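Side-chain contacts in PHO85 cyclin-10 (Saccharomyces cerevisiae, PDB 4KRD), which partners the cyclin-dependent kinase PHO85 in a holoenzyme that phosphorylates and restrains glycogen synthase GSY2, helping to limit glycogen accumulation when growth conditions are favourable: residues B[47-52]-B[197-202]; B[82-87]-B[128-133]; B[109-114]-B[183-188]; B[139-144]-B[156-161]. One frame throughout, in Å; residues are numbered along the deposited sequence. Where two conformers were deposited one is given.

Contact 1: residues B[47-52]-B[197-202]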
loop_
_atom_site.group_PDB
_atom_site.type_symbol
_atom_site.label_atom_id
_atom_site.label_comp_id
_atom_site.label_asym_id
_atom_site.label_seq_id
_atom_site.Cartn_x
_atom_site.Cartn_y
_atom_site.Cartn_z
ATOM N N ILE B 47 13.889 10.495 20.411
ATOM C CA ILE B 47 14.512 9.410 21.158
ATOM C C ILE B 47 14.998 9.884 22.539
ATOM O O ILE B 47 14.740 9.244 23.558
ATOM C CB ILE B 47 15.680 8.787 20.391
ATOM C CG1 ILE B 47 15.147 8.037 19.163
ATOM C CG2 ILE B 47 16.432 7.832 21.315
ATOM C CD1 ILE B 47 16.181 7.813 18.060
ATOM N N GLU B 48 15.687 11.016 22.570
ATOM C CA GLU B 48 16.172 11.539 23.847
ATOM C C GLU B 48 15.045 11.798 24.834
ATOM O O GLU B 48 15.186 11.499 26.013
ATOM C CB GLU B 48 17.031 12.785 23.637
ATOM C CG GLU B 48 18.352 12.455 22.962
ATOM C CD GLU B 48 19.135 13.685 22.539
ATOM O OE1 GLU B 48 18.739 14.815 22.929
ATOM O OE2 GLU B 48 20.146 13.513 21.813
ATOM N N LEU B 49 13.918 12.331 24.361
ATOM C CA LEU B 49 12.792 12.608 25.260
ATOM C C LEU B 49 12.077 11.346 25.729
ATOM O O LEU B 49 11.671 11.243 26.886
ATOM C CB LEU B 49 11.819 13.611 24.644
ATOM C CG LEU B 49 12.426 15.000 24.449
ATOM C CD1 LEU B 49 11.504 15.911 23.673
ATOM C CD2 LEU B 49 12.793 15.622 25.807
ATOM N N LEU B 50 11.941 10.363 24.844
ATOM C CA LEU B 50 11.378 9.091 25.262
ATOM C C LEU B 50 12.250 8.455 26.348
ATOM O O LEU B 50 11.744 7.870 27.304
ATOM C CB LEU B 50 11.232 8.153 24.058
ATOM C CG LEU B 50 10.134 8.626 23.113
ATOM C CD1 LEU B 50 10.152 7.814 21.803
ATOM C CD2 LEU B 50 8.802 8.508 23.840
ATOM N N LEU B 51 13.558 8.543 26.171
ATOM C CA LEU B 51 14.496 8.036 27.169
ATOM C C LEU B 51 14.260 8.744 28.505
ATOM O O LEU B 51 14.163 8.101 29.542
ATOM C CB LEU B 51 15.937 8.242 26.704
ATOM C CG LEU B 51 16.454 7.260 25.651
ATOM C CD1 LEU B 51 17.768 7.743 25.051
ATOM C CD2 LEU B 51 16.609 5.866 26.252
ATOM N N LYS B 52 14.141 10.066 28.464
ATOM C CA LYS B 52 13.832 10.846 29.663
ATOM C C LYS B 52 12.542 10.385 30.345
ATOM O O LYS B 52 12.532 10.091 31.540
ATOM C CB LYS B 52 13.736 12.334 29.331
ATOM C CG LYS B 52 15.072 13.018 29.139
ATOM C CD LYS B 52 14.941 14.533 29.285
ATOM C CE LYS B 52 16.289 15.231 29.126
ATOM N NZ LYS B 52 16.868 15.035 27.760
ATOM N N LEU B 197 4.877 17.664 15.530
ATOM C CA LEU B 197 3.950 18.170 16.535
ATOM C C LEU B 197 4.043 17.410 17.871
ATOM O O LEU B 197 3.933 18.015 18.946
ATOM C CB LEU B 197 2.513 18.191 15.996
ATOM C CG LEU B 197 2.328 18.952 14.672
ATOM C CD1 LEU B 197 0.883 18.895 14.187
ATOM C CD2 LEU B 197 2.798 20.402 14.782
ATOM N N LEU B 198 4.256 16.096 17.818
ATOM C CA LEU B 198 4.409 15.316 19.056
ATOM C C LEU B 198 5.712 15.646 19.785
ATOM O O LEU B 198 5.772 15.623 21.014
ATOM C CB LEU B 198 4.331 13.806 18.781
ATOM C CG LEU B 198 2.984 13.287 18.268
ATOM C CD1 LEU B 198 3.120 11.890 17.667
ATOM C CD2 LEU B 198 1.931 13.306 19.375
ATOM N N LEU B 199 6.758 15.921 19.016
ATOM C CA LEU B 199 8.043 16.308 19.578
ATOM C C LEU B 199 7.913 17.640 20.314
ATOM O O LEU B 199 8.467 17.816 21.400
ATOM C CB LEU B 199 9.074 16.440 18.462
ATOM C CG LEU B 199 10.385 17.110 18.846
ATOM C CD1 LEU B 199 11.092 16.286 19.911
ATOM C CD2 LEU B 199 11.269 17.302 17.626
ATOM N N ASN B 200 7.183 18.576 19.715
ATOM C CA ASN B 200 6.919 19.861 20.363
ATOM C C ASN B 200 6.155 19.680 21.667
ATOM O O ASN B 200 6.497 20.286 22.687
ATOM C CB ASN B 200 6.186 20.828 19.416
ATOM C CG ASN B 200 7.080 21.328 18.289
ATOM O OD1 ASN B 200 8.290 21.105 18.294
ATOM N ND2 ASN B 200 6.491 22.012 17.325
ATOM N N GLU B 201 5.132 18.830 21.643
ATOM C CA GLU B 201 4.355 18.547 22.846
ATOM C C GLU B 201 5.207 17.906 23.952
ATOM O O GLU B 201 5.122 18.301 25.111
ATOM C CB GLU B 201 3.131 17.683 22.515
ATOM C CG GLU B 201 2.134 17.526 23.664
ATOM C CD GLU B 201 0.862 16.810 23.242
ATOM O OE1 GLU B 201 0.753 16.448 22.052
ATOM O OE2 GLU B 201 -0.024 16.605 24.097
ATOM N N LEU B 202 6.035 16.930 23.598
ATOM C CA LEU B 202 6.909 16.294 24.584
ATOM C C LEU B 202 7.898 17.306 25.141
ATOM O O LEU B 202 8.121 17.402 26.352
ATOM C CB LEU B 202 7.700 15.167 23.937
ATOM C CG LEU B 202 6.961 13.862 23.678
ATOM C CD1 LEU B 202 7.801 12.971 22.775
ATOM C CD2 LEU B 202 6.666 13.193 25.000
#

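Contact 2: residues B[82-87]-B[128-133]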
loop_
_atom_site.group_PDB
_atom_site.type_symbol
_atom_site.label_atom_id
_atom_site.label_comp_id
_atom_site.label_asym_id
_atom_site.label_seq_id
_atom_site.Cartn_x
_atom_site.Cartn_y
_atom_site.Cartn_z
ATOM N N LEU B 82 29.390 3.912 17.390
ATOM C CA LEU B 82 29.026 5.300 17.142
ATOM C C LEU B 82 27.861 5.751 18.024
ATOM O O LEU B 82 26.987 4.956 18.368
ATOM C CB LEU B 82 28.664 5.492 15.670
ATOM C CG LEU B 82 29.720 5.155 14.612
ATOM C CD1 LEU B 82 29.138 5.326 13.212
ATOM C CD2 LEU B 82 30.975 6.005 14.771
ATOM N N SER B 83 27.849 7.029 18.394
ATOM C CA SER B 83 26.721 7.589 19.126
ATOM C C SER B 83 25.500 7.582 18.216
ATOM O O SER B 83 25.630 7.356 17.014
ATOM C CB SER B 83 27.024 9.023 19.561
ATOM O OG SER B 83 27.273 9.846 18.437
ATOM N N SER B 84 24.320 7.844 18.772
ATOM C CA SER B 84 23.109 7.944 17.949
ATOM C C SER B 84 23.245 8.985 16.843
ATOM O O SER B 84 22.882 8.733 15.690
ATOM C CB SER B 84 21.883 8.275 18.805
ATOM O OG SER B 84 21.544 7.186 19.628
ATOM N N ALA B 85 23.754 10.162 17.196
ATOM C CA ALA B 85 23.870 11.252 16.232
ATOM C C ALA B 85 24.834 10.893 15.106
ATOM O O ALA B 85 24.548 11.141 13.938
ATOM C CB ALA B 85 24.298 12.533 16.922
ATOM N N ASP B 86 25.969 10.292 15.457
ATOM C CA ASP B 86 26.973 9.933 14.459
ATOM C C ASP B 86 26.514 8.753 13.600
ATOM O O ASP B 86 26.850 8.666 12.422
ATOM C CB ASP B 86 28.314 9.594 15.121
ATOM C CG ASP B 86 28.968 10.798 15.793
ATOM O OD1 ASP B 86 28.657 11.947 15.409
ATOM O OD2 ASP B 86 29.800 10.590 16.706
ATOM N N PHE B 87 25.764 7.837 14.203
ATOM C CA PHE B 87 25.246 6.683 13.481
ATOM C C PHE B 87 24.267 7.162 12.417
ATOM O O PHE B 87 24.281 6.697 11.275
ATOM C CB PHE B 87 24.561 5.724 14.447
ATOM C CG PHE B 87 24.123 4.435 13.817
ATOM C CD1 PHE B 87 24.993 3.714 13.011
ATOM C CD2 PHE B 87 22.850 3.925 14.060
ATOM C CE1 PHE B 87 24.602 2.510 12.432
ATOM C CE2 PHE B 87 22.447 2.723 13.494
ATOM C CZ PHE B 87 23.329 2.011 12.669
ATOM N N LEU B 128 11.583 2.874 27.098
ATOM C CA LEU B 128 12.738 2.799 26.205
ATOM C C LEU B 128 14.031 2.854 27.027
ATOM O O LEU B 128 14.171 3.734 27.867
ATOM C CB LEU B 128 12.725 3.992 25.257
ATOM C CG LEU B 128 13.859 4.104 24.231
ATOM C CD1 LEU B 128 13.969 2.848 23.360
ATOM C CD2 LEU B 128 13.642 5.345 23.374
ATOM N N GLN B 129 14.968 1.942 26.768
ATOM C CA GLN B 129 16.298 1.969 27.398
ATOM C C GLN B 129 17.359 2.354 26.377
ATOM O O GLN B 129 17.164 2.157 25.170
ATOM C CB GLN B 129 16.682 0.595 27.947
ATOM C CG GLN B 129 15.674 -0.072 28.847
ATOM C CD GLN B 129 16.142 -1.462 29.258
ATOM O OE1 GLN B 129 15.811 -2.460 28.613
ATOM N NE2 GLN B 129 16.942 -1.528 30.321
ATOM N N GLU B 130 18.496 2.865 26.860
ATOM C CA GLU B 130 19.568 3.301 25.969
ATOM C C GLU B 130 20.135 2.138 25.173
ATOM O O GLU B 130 20.562 2.307 24.028
ATOM C CB GLU B 130 20.700 4.003 26.736
ATOM C CG GLU B 130 21.764 4.625 25.817
ATOM C CD GLU B 130 21.244 5.826 25.007
ATOM O OE1 GLU B 130 20.901 6.861 25.623
ATOM O OE2 GLU B 130 21.185 5.742 23.755
ATOM N N LYS B 131 20.143 0.956 25.776
ATOM C CA LYS B 131 20.657 -0.221 25.082
ATOM C C LYS B 131 19.746 -0.700 23.934
ATOM O O LYS B 131 20.117 -1.605 23.180
ATOM C CB LYS B 131 20.933 -1.358 26.063
ATOM C CG LYS B 131 22.038 -1.037 27.061
ATOM C CD LYS B 131 22.750 -2.294 27.526
ATOM C CE LYS B 131 24.040 -1.959 28.261
ATOM N NZ LYS B 131 24.884 -3.173 28.438
ATOM N N GLU B 132 18.573 -0.089 23.809
ATOM C CA GLU B 132 17.620 -0.459 22.744
ATOM C C GLU B 132 17.661 0.519 21.581
ATOM O O GLU B 132 17.121 0.233 20.499
ATOM C CB GLU B 132 16.204 -0.568 23.320
ATOM C CG GLU B 132 16.053 -1.770 24.266
ATOM C CD GLU B 132 14.926 -1.635 25.286
ATOM O OE1 GLU B 132 14.252 -0.584 25.326
ATOM O OE2 GLU B 132 14.721 -2.597 26.062
ATOM N N VAL B 133 18.328 1.656 21.780
ATOM C CA VAL B 133 18.273 2.749 20.807
ATOM C C VAL B 133 18.926 2.457 19.449
ATOM O O VAL B 133 18.350 2.762 18.396
ATOM C CB VAL B 133 18.847 4.059 21.375
ATOM C CG1 VAL B 133 19.044 5.077 20.255
ATOM C CG2 VAL B 133 17.930 4.601 22.477
HETATM O O HOH W 1 20.904 8.035 22.475
#

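Contact 3: residues B[109-114]-B[183-188]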
loop_
_atom_site.group_PDB
_atom_site.type_symbol
_atom_site.label_atom_id
_atom_site.label_comp_id
_atom_site.label_asym_id
_atom_site.label_seq_id
_atom_site.Cartn_x
_atom_site.Cartn_y
_atom_site.Cartn_z
ATOM N N ILE B 109 8.473 5.337 15.853
ATOM C CA ILE B 109 8.838 5.269 17.258
ATOM C C ILE B 109 7.784 5.951 18.146
ATOM O O ILE B 109 7.482 5.457 19.233
ATOM C CB ILE B 109 10.275 5.794 17.527
ATOM C CG1 ILE B 109 10.406 7.263 17.138
ATOM C CG2 ILE B 109 11.314 4.954 16.771
ATOM C CD1 ILE B 109 11.670 7.922 17.730
ATOM N N ASP B 110 7.223 7.064 17.667
ATOM C CA ASP B 110 6.071 7.738 18.294
ATOM C C ASP B 110 4.947 6.765 18.579
ATOM O O ASP B 110 4.402 6.728 19.667
ATOM C CB ASP B 110 5.469 8.801 17.353
ATOM C CG ASP B 110 6.279 10.095 17.295
ATOM O OD1 ASP B 110 6.974 10.423 18.278
ATOM O OD2 ASP B 110 6.180 10.799 16.257
ATOM N N THR B 111 4.563 5.986 17.566
ATOM C CA THR B 111 3.404 5.132 17.724
ATOM C C THR B 111 3.714 3.881 18.547
ATOM O O THR B 111 2.821 3.282 19.151
ATOM C CB THR B 111 2.749 4.804 16.351
ATOM O OG1 THR B 111 1.425 4.293 16.555
ATOM C CG2 THR B 111 3.588 3.793 15.593
ATOM N N LEU B 112 4.981 3.483 18.584
ATOM C CA LEU B 112 5.377 2.382 19.453
ATOM C C LEU B 112 5.319 2.795 20.937
ATOM O O LEU B 112 4.865 2.027 21.805
ATOM C CB LEU B 112 6.786 1.896 19.086
ATOM C CG LEU B 112 7.414 0.767 19.917
ATOM C CD1 LEU B 112 6.470 -0.432 20.089
ATOM C CD2 LEU B 112 8.778 0.331 19.343
ATOM N N PHE B 113 5.775 4.006 21.237
ATOM C CA PHE B 113 6.009 4.368 22.650
ATOM C C PHE B 113 4.925 5.248 23.278
ATOM O O PHE B 113 4.832 5.339 24.500
ATOM C CB PHE B 113 7.395 5.010 22.823
ATOM C CG PHE B 113 8.530 4.044 22.633
ATOM C CD1 PHE B 113 8.840 3.126 23.618
ATOM C CD2 PHE B 113 9.266 4.029 21.458
ATOM C CE1 PHE B 113 9.869 2.216 23.440
ATOM C CE2 PHE B 113 10.300 3.119 21.285
ATOM C CZ PHE B 113 10.593 2.211 22.279
ATOM N N LEU B 114 4.114 5.895 22.445
ATOM C CA LEU B 114 3.131 6.865 22.921
ATOM C C LEU B 114 1.707 6.559 22.480
ATOM O O LEU B 114 1.468 6.120 21.345
ATOM C CB LEU B 114 3.480 8.269 22.406
ATOM C CG LEU B 114 4.820 8.884 22.839
ATOM C CD1 LEU B 114 5.192 10.051 21.924
ATOM C CD2 LEU B 114 4.756 9.325 24.290
ATOM N N THR B 183 -1.225 -0.741 15.749
ATOM C CA THR B 183 -1.588 0.669 15.708
ATOM C C THR B 183 -1.841 1.112 14.266
ATOM O O THR B 183 -1.497 0.407 13.320
ATOM C CB THR B 183 -0.506 1.569 16.358
ATOM O OG1 THR B 183 0.572 1.784 15.441
ATOM C CG2 THR B 183 0.037 0.928 17.637
ATOM N N LYS B 184 -2.448 2.278 14.098
ATOM C CA LYS B 184 -2.725 2.791 12.756
ATOM C C LYS B 184 -1.490 3.418 12.117
ATOM O O LYS B 184 -0.990 4.441 12.589
ATOM C CB LYS B 184 -3.890 3.766 12.806
ATOM C CG LYS B 184 -5.178 3.084 13.244
ATOM C CD LYS B 184 -6.206 4.083 13.724
ATOM C CE LYS B 184 -7.375 3.379 14.386
ATOM N NZ LYS B 184 -8.372 2.911 13.390
ATOM N N LEU B 185 -1.038 2.804 11.022
ATOM C CA LEU B 185 0.277 3.044 10.437
ATOM C C LEU B 185 0.268 3.654 9.042
ATOM O O LEU B 185 1.326 3.883 8.450
ATOM C CB LEU B 185 1.023 1.720 10.302
ATOM C CG LEU B 185 1.475 1.007 11.559
ATOM C CD1 LEU B 185 2.253 -0.256 11.202
ATOM C CD2 LEU B 185 2.333 1.961 12.381
ATOM N N MET B 186 -0.908 3.892 8.494
ATOM C CA MET B 186 -0.964 4.305 7.098
ATOM C C MET B 186 -0.219 5.616 6.857
ATOM O O MET B 186 -0.513 6.622 7.491
ATOM C CB MET B 186 -2.420 4.419 6.653
ATOM C CG MET B 186 -2.569 4.844 5.227
ATOM S SD MET B 186 -4.313 4.883 4.807
ATOM C CE MET B 186 -4.778 6.529 5.330
ATOM N N VAL B 187 0.751 5.606 5.948
ATOM C CA VAL B 187 1.458 6.831 5.606
ATOM C C VAL B 187 0.484 7.889 5.080
ATOM O O VAL B 187 -0.374 7.600 4.240
ATOM C CB VAL B 187 2.558 6.597 4.561
ATOM C CG1 VAL B 187 3.107 7.937 4.072
ATOM C CG2 VAL B 187 3.674 5.723 5.141
ATOM N N SER B 188 0.607 9.102 5.611
ATOM C CA SER B 188 -0.269 10.215 5.261
ATOM C C SER B 188 0.408 11.521 5.689
ATOM O O SER B 188 1.309 11.516 6.535
ATOM C CB SER B 188 -1.599 10.104 6.011
ATOM O OG SER B 188 -1.421 10.458 7.385
#

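Contact 4: residues B[139-144]-B[156-161]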
loop_
_atom_site.group_PDB
_atom_site.type_symbol
_atom_site.label_atom_id
_atom_site.label_comp_id
_atom_site.label_asym_id
_atom_site.label_seq_id
_atom_site.Cartn_x
_atom_site.Cartn_y
_atom_site.Cartn_z
ATOM N N ALA B 139 15.957 -0.409 12.623
ATOM C CA ALA B 139 14.635 -0.917 12.220
ATOM C C ALA B 139 13.694 0.165 11.695
ATOM O O ALA B 139 13.015 -0.023 10.669
ATOM C CB ALA B 139 13.986 -1.661 13.396
ATOM N N ALA B 140 13.633 1.305 12.392
ATOM C CA ALA B 140 12.693 2.366 12.025
ATOM C C ALA B 140 13.059 3.000 10.691
ATOM O O ALA B 140 12.185 3.337 9.883
ATOM C CB ALA B 140 12.605 3.422 13.131
ATOM N N VAL B 141 14.355 3.160 10.444
ATOM C CA VAL B 141 14.774 3.687 9.156
ATOM C C VAL B 141 14.455 2.690 8.048
ATOM O O VAL B 141 13.952 3.079 7.015
ATOM C CB VAL B 141 16.266 4.076 9.114
ATOM C CG1 VAL B 141 16.707 4.363 7.669
ATOM C CG2 VAL B 141 16.524 5.287 10.031
ATOM N N ARG B 142 14.739 1.413 8.277
ATOM C CA ARG B 142 14.582 0.405 7.230
ATOM C C ARG B 142 13.118 0.217 6.877
ATOM O O ARG B 142 12.748 0.187 5.702
ATOM C CB ARG B 142 15.236 -0.925 7.648
ATOM C CG ARG B 142 15.093 -2.057 6.616
ATOM C CD ARG B 142 15.771 -1.715 5.284
ATOM N NE ARG B 142 15.935 -2.904 4.441
ATOM C CZ ARG B 142 16.374 -2.872 3.190
ATOM N NH1 ARG B 142 16.686 -1.710 2.634
ATOM N NH2 ARG B 142 16.494 -3.992 2.497
ATOM N N LEU B 143 12.273 0.118 7.899
ATOM C CA LEU B 143 10.839 -0.060 7.703
ATOM C C LEU B 143 10.266 1.166 6.998
ATOM O O LEU B 143 9.429 1.059 6.099
ATOM C CB LEU B 143 10.155 -0.283 9.065
ATOM C CG LEU B 143 8.939 -1.203 9.129
ATOM C CD1 LEU B 143 9.148 -2.421 8.241
ATOM C CD2 LEU B 143 8.645 -1.634 10.576
ATOM N N SER B 144 10.735 2.339 7.407
ATOM C CA SER B 144 10.299 3.587 6.809
ATOM C C SER B 144 10.535 3.621 5.296
ATOM O O SER B 144 9.631 3.981 4.530
ATOM C CB SER B 144 10.992 4.785 7.482
ATOM O OG SER B 144 10.722 5.964 6.746
ATOM N N GLU B 156 21.709 -6.321 1.501
ATOM C CA GLU B 156 23.150 -6.408 1.699
ATOM C C GLU B 156 23.745 -5.034 2.001
ATOM O O GLU B 156 24.419 -4.850 3.008
ATOM C CB GLU B 156 23.813 -7.004 0.454
ATOM C CG GLU B 156 25.286 -7.336 0.620
ATOM C CD GLU B 156 25.813 -8.179 -0.527
ATOM O OE1 GLU B 156 25.262 -8.062 -1.639
ATOM O OE2 GLU B 156 26.769 -8.959 -0.317
ATOM N N TYR B 157 23.487 -4.075 1.119
ATOM C CA TYR B 157 23.985 -2.720 1.295
ATOM C C TYR B 157 23.557 -2.076 2.619
ATOM O O TYR B 157 24.390 -1.518 3.349
ATOM C CB TYR B 157 23.555 -1.835 0.131
ATOM C CG TYR B 157 24.179 -0.466 0.193
ATOM C CD1 TYR B 157 25.538 -0.300 -0.042
ATOM C CD2 TYR B 157 23.423 0.660 0.495
ATOM C CE1 TYR B 157 26.127 0.944 0.018
ATOM C CE2 TYR B 157 24.006 1.916 0.553
ATOM C CZ TYR B 157 25.362 2.049 0.311
ATOM O OH TYR B 157 25.971 3.282 0.368
ATOM N N PHE B 158 22.265 -2.136 2.932
ATOM C CA PHE B 158 21.790 -1.550 4.199
ATOM C C PHE B 158 22.431 -2.196 5.440
ATOM O O PHE B 158 22.834 -1.501 6.376
ATOM C CB PHE B 158 20.262 -1.578 4.300
ATOM C CG PHE B 158 19.712 -0.640 5.346
ATOM C CD1 PHE B 158 19.528 0.701 5.060
ATOM C CD2 PHE B 158 19.404 -1.096 6.622
ATOM C CE1 PHE B 158 19.038 1.577 6.032
ATOM C CE2 PHE B 158 18.911 -0.228 7.594
ATOM C CZ PHE B 158 18.734 1.111 7.300
ATOM N N SER B 159 22.514 -3.522 5.456
ATOM C CA SER B 159 23.195 -4.232 6.537
ATOM C C SER B 159 24.612 -3.696 6.781
ATOM O O SER B 159 24.976 -3.366 7.908
ATOM C CB SER B 159 23.274 -5.725 6.216
ATOM O OG SER B 159 21.983 -6.291 6.123
ATOM N N LYS B 160 25.403 -3.603 5.717
ATOM C CA LYS B 160 26.783 -3.130 5.827
ATOM C C LYS B 160 26.847 -1.698 6.326
ATOM O O LYS B 160 27.729 -1.346 7.106
ATOM C CB LYS B 160 27.503 -3.229 4.482
ATOM C CG LYS B 160 27.629 -4.640 3.943
ATOM C CD LYS B 160 28.268 -4.627 2.554
ATOM C CE LYS B 160 28.312 -6.019 1.937
ATOM N NZ LYS B 160 28.864 -5.966 0.552
ATOM N N VAL B 161 25.928 -0.862 5.862
ATOM C CA VAL B 161 25.873 0.511 6.340
ATOM C C VAL B 161 25.662 0.555 7.856
ATOM O O VAL B 161 26.305 1.345 8.557
ATOM C CB VAL B 161 24.771 1.315 5.631
ATOM C CG1 VAL B 161 24.518 2.633 6.359
ATOM C CG2 VAL B 161 25.150 1.562 4.184
#

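Contact 1: residues B[47-52]-B[197-202]
L202 N donates to L198 O at 2.9 Å, a routine helical bond and the shortest polar one at this contact; no hydrogen bond passes between 47-52 and 197-202 themselves. What joins helix 36-54 to helix 189-203, near the C-terminal end of the chain and 145 residues on in sequence, is leucine against leucine. L49 drives its CD1 into the angle between L199 and L202, two residues of helix 189-203 set three positions apart. With CD1 anti to CA (chi2 172°), the L49 side chain is extended, and this one methyl does all the touching. It meets the methyl CD1 of L199 at 3.8 Å, the two side chains standing roughly at right angles. On its other partner, L49 CD1 lies 3.9 Å from CB of L202, against the root of that side chain and not its branches, while the two leucines run past one another in opposite senses. L199 also packs on N42, E45 and T46 of helix 36-54, so the seam continues toward the start of that helix. L202 leans on L53 farther along it and on L122 of strand 122-124. Polar groups stay aside: E201, on the same helix, forms a salt bridge with R116. With three buried leucines and no directional bond between the segments, the helices are probably held here by shape and exclusion of water, not by a specific polar lock.

Contact 2: residues B[82-87]-B[128-133]
The start of helix 84-95 and the segment leading into helix 130-148, both in the cyclin domain, come together where S84 meets V133. S84 OG lies 3.3 Å from CG1 of V133, a hydroxyl against a methyl. CG1 is placed there by a first torsion that sets it opposite the valine N (chi1 168°), and the CB of each residue faces the other helix. The hydroxyl finds a polar partner through a water: S84 OG is 3.0 Å from this water, which in turn donates to E130 OE2 at 2.6 Å. The glutamate reaches it because its chain bends at chi2 (68°), bringing the carboxylate round toward helix 84-95. V133, which also packs on I47, thus offers a methyl on the buried side, and the exposed E130 is reached through water.

Bonds within each segment add to this. S83 is the N-cap of helix 84-95, its OG accepting from D86 N at 3.3 Å, while F87 N bonds to S83 O. In 128-133, Q129 N donates to E132 OE1 at 3.0 Å, approaching from well above the carboxylate plane. That same oxygen has a second partner in Y71 OH. One turn into helix 84-95, the F87 ring meets that of H134, continuing the seam between the helices. Serine N-capping is a common way to begin a helix, and the meeting of S84 with V133 is a contact between two helices of the helical bundle of the cyclin fold.

Contact 3: residues B[109-114]-B[183-188]
Hydroxyl to hydroxyl, T111 and T183 make the polar part of this contact: T111 OG1 donates to T183 OG1 at 2.9 Å. The bond is one link in a chain of hydrogen bonds. N19 ND2 donates to T111 OG1, and T183 OG1 donates in turn to V180 O, so each threonine hydroxyl gives one bond and accepts one. T111 OG1 is turned opposite its own backbone N (chi1 -164°), which aims it out from helix 99-113 at the loop. T183 OG1 instead stands between the backbone N and the carbonyl carbon (chi1 80°), within reach of both V180 and T111. N19 ND2 also bonds to K184 O, so one amide ties the helix and the loop together a second time.

The apolar contact is T111 CG2 on CD2 of L185 at 3.9 Å, the two side chains crossing at about a right angle. Methyl also packs on oxygen: CG2 of T183 rests 3.9 Å from T111 O, a carbonyl that accepts from K125 NZ. A valine in place of T111 would probably break the chain of bonds, leaving T183 OG1 without its donor and N19 without one of its two acceptors.

Helix 99-113 ends here, just before strand 114-116, while 183-188 is the loop from helix 166-180 to helix 189-203. V180 packs on both T111 and L185, closing the corner. The same loop also meets a chain of another protein, where M186 N bonds to an acidic side chain.

Contact 4: residues B[139-144]-B[156-161]
R142 lays its aliphatic chain over one face of the F158 ring. Its CD sits 4.1 Å from the ring centroid and 17° off the normal, a CH-pi contact, and R142 CB approaches the rim at F158 CE2, 3.7 Å away. Bent at chi2 (62°), the arginine then runs back along the phenylalanine, so that its guanidinium, nearly parallel to the ring, covers not the ring but F158 CB, 3.9 Å from R142 NH1. The charge is met by others: NE forms a salt bridge with E173 and NH1 bonds to H153 O. These bonds probably hold the chain in place over the ring. At the ring edge, close to its plane, V141 CG1 touches F158 CZ at 3.8 Å. An alanine in place of F158 would probably open a gap between the helices, stripping the R142 methylenes of their aromatic cover and removing one of the rings that pack on V141. F158 thus plugs helix 155-162 onto the middle of helix 130-148. L169 of helix 166-180 and Y97, in the loop between helices 84-95 and 99-113, also pack on the phenylalanine, while V141 reaches Y102 of helix 99-113.

Contacts 1, 3 and 4 are buried, whereas contact 2 is partly exposed and alone among them bridges its segments by water. Contacts 2 and 4 share helix 130-148, one at its start and the other in its middle, with centres about 15 Å apart. Contacts 1 and 4 lie on opposite sides of the chain's centre, their centres about 23 Å apart; one is purely aliphatic, the other sets an arginine against an aromatic ring. Contact 3, whose loop borders another protein chain, is the one with a direct hydrogen bond across it. Side chains also join neighbours: L51 packs on E130 between contacts 1 and 2, and L50 on F113 between contacts 1 and 3.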